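Local atomic coordinates of mercuric reductase (PDB entry 4YWO), a protein that probably reduces mercuric ions to elemental mercury with electrons from NADPH, working as a homodimer that carries FAD. Residues Ser87-Lys92 against Ala190-Arg195. Sequence-based numbering, arbitrary orientation. Where two conformers were deposited one is given.
Sequences SSFQEK and AQMYSR
M192 and Y193, neighbours on helix 184-194, receive the ring of F89 from helix 87-110, a compact example of how side chains reaching out from both sides can join helices whose backbones stay well apart: the CA atoms of F89 and M192 are 11.5 Å from each other. M192 comes first. Its side chain is extended as far as the sulfur, with CG anti to the backbone N (chi1 -178°), which brings SD to 4.4 Å from CE1 of F89, a loose apolar contact. Y193 meets the same ring more closely. CZ of F89 lies 3.8 Å from OH of Y193 and 4.0 Å from CZ of Y193, so the outer end of the phenylalanine ring meets the hydroxyl-bearing end of the tyrosine. The rings are inclined at 42° with centroids 5.8 Å apart, an oblique pairing. The tyrosine hydroxyl is hydrogen-bonded instead to the backbone O of A167, which ties down the phenol end. The side chain of M192 is about 7 Å from the bound FAD at nearest atoms. Helix 184-194 follows strand 176-180 and packs through Y193 on V200 of strand 199-203, in a four-stranded parallel sheet consistent with the family's Rossmann-type fold, while helix 58-78 lies against S88 and K92 of helix 87-110.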
# COMPACT_ATOMS: atom_id res chain seq x y z
N SER A 87 -2.38 22.75 20.39
CA SER A 87 -2.21 23.60 19.23
C SER A 87 -2.22 22.86 17.89
O SER A 87 -2.34 23.47 16.85
CB SER A 87 -0.92 24.45 19.33
OG SER A 87 0.23 23.64 19.30
N SER A 88 -1.95 21.54 17.92
CA SER A 88 -1.94 20.80 16.66
C SER A 88 -3.32 20.83 15.98
O SER A 88 -3.37 20.68 14.78
CB SER A 88 -1.43 19.37 16.86
OG SER A 88 -2.29 18.71 17.79
N PHE A 89 -4.38 21.02 16.73
CA PHE A 89 -5.75 21.16 16.07
C PHE A 89 -5.85 22.44 15.27
O PHE A 89 -6.28 22.49 14.08
CB PHE A 89 -6.87 21.07 17.06
CG PHE A 89 -7.15 19.71 17.64
CD1 PHE A 89 -7.96 18.80 16.96
CD2 PHE A 89 -6.65 19.32 18.88
CE1 PHE A 89 -8.24 17.53 17.53
CE2 PHE A 89 -6.92 18.08 19.43
CZ PHE A 89 -7.70 17.16 18.73
N GLN A 90 -5.30 23.52 15.86
CA GLN A 90 -5.23 24.77 15.12
C GLN A 90 -4.20 24.77 13.97
O GLN A 90 -4.50 25.27 12.92
CB GLN A 90 -5.00 25.95 16.11
CG GLN A 90 -5.17 27.33 15.47
CD GLN A 90 -3.86 27.98 15.09
OE1 GLN A 90 -2.96 28.11 15.92
NE2 GLN A 90 -3.75 28.43 13.84
N GLU A 91 -3.04 24.13 14.08
CA GLU A 91 -2.10 24.00 12.98
C GLU A 91 -2.68 23.36 11.72
O GLU A 91 -2.32 23.72 10.62
CB GLU A 91 -0.83 23.22 13.41
CG GLU A 91 -0.07 22.61 12.18
CD GLU A 91 1.01 21.54 12.46
OE1 GLU A 91 0.79 20.52 13.20
OE2 GLU A 91 2.11 21.69 11.84
N LYS A 92 -3.52 22.34 11.91
CA LYS A 92 -4.19 21.57 10.84
C LYS A 92 -5.09 22.49 10.05
O LYS A 92 -5.31 22.29 8.84
CB LYS A 92 -5.02 20.44 11.50
CG LYS A 92 -6.45 20.27 10.94
CD LYS A 92 -7.14 19.26 11.77
CE LYS A 92 -7.95 19.86 12.89
NZ LYS A 92 -8.79 21.01 12.50
N ALA A 190 -12.14 7.91 18.77
CA ALA A 190 -11.69 7.32 20.01
C ALA A 190 -10.20 7.08 20.02
O ALA A 190 -9.52 7.39 21.03
CB ALA A 190 -12.42 6.05 20.35
N GLN A 191 -9.61 6.55 18.96
CA GLN A 191 -8.21 6.37 18.93
C GLN A 191 -7.47 7.72 18.92
O GLN A 191 -6.52 7.88 19.63
CB GLN A 191 -7.77 5.56 17.71
CG GLN A 191 -6.26 5.42 17.69
CD GLN A 191 -5.81 4.40 16.60
OE1 GLN A 191 -5.30 4.89 15.56
NE2 GLN A 191 -5.58 3.21 17.03
N MET A 192 -7.94 8.71 18.17
CA MET A 192 -7.39 9.99 18.10
C MET A 192 -7.31 10.62 19.49
O MET A 192 -6.21 11.02 19.92
CB MET A 192 -8.22 10.90 17.20
CG MET A 192 -7.74 12.33 16.96
SD MET A 192 -9.00 13.37 16.19
CE MET A 192 -9.32 12.52 14.63
N TYR A 193 -8.44 10.62 20.23
CA TYR A 193 -8.43 11.33 21.54
C TYR A 193 -7.74 10.53 22.56
O TYR A 193 -7.00 11.09 23.39
CB TYR A 193 -9.89 11.69 21.92
CG TYR A 193 -10.32 13.05 21.39
CD1 TYR A 193 -10.50 13.34 20.03
CD2 TYR A 193 -10.46 14.15 22.27
CE1 TYR A 193 -10.78 14.64 19.56
CE2 TYR A 193 -10.79 15.38 21.81
CZ TYR A 193 -10.95 15.66 20.50
OH TYR A 193 -11.23 16.91 20.06
N SER A 194 -7.83 9.20 22.54
CA SER A 194 -7.04 8.42 23.51
C SER A 194 -5.54 8.64 23.36
O SER A 194 -4.79 8.75 24.35
CB SER A 194 -7.43 6.96 23.47
OG SER A 194 -7.08 6.34 22.27
N ARG A 195 -5.09 8.87 22.15
CA ARG A 195 -3.66 9.12 21.84
C ARG A 195 -3.28 10.57 22.15
O ARG A 195 -2.19 11.05 21.87
CB ARG A 195 -3.34 8.70 20.39
CG ARG A 195 -3.39 7.22 20.22
CD ARG A 195 -2.99 6.85 18.78
NE ARG A 195 -2.80 5.40 18.64
CZ ARG A 195 -2.12 4.82 17.62
NH1 ARG A 195 -1.74 5.54 16.60
NH2 ARG A 195 -1.90 3.50 17.74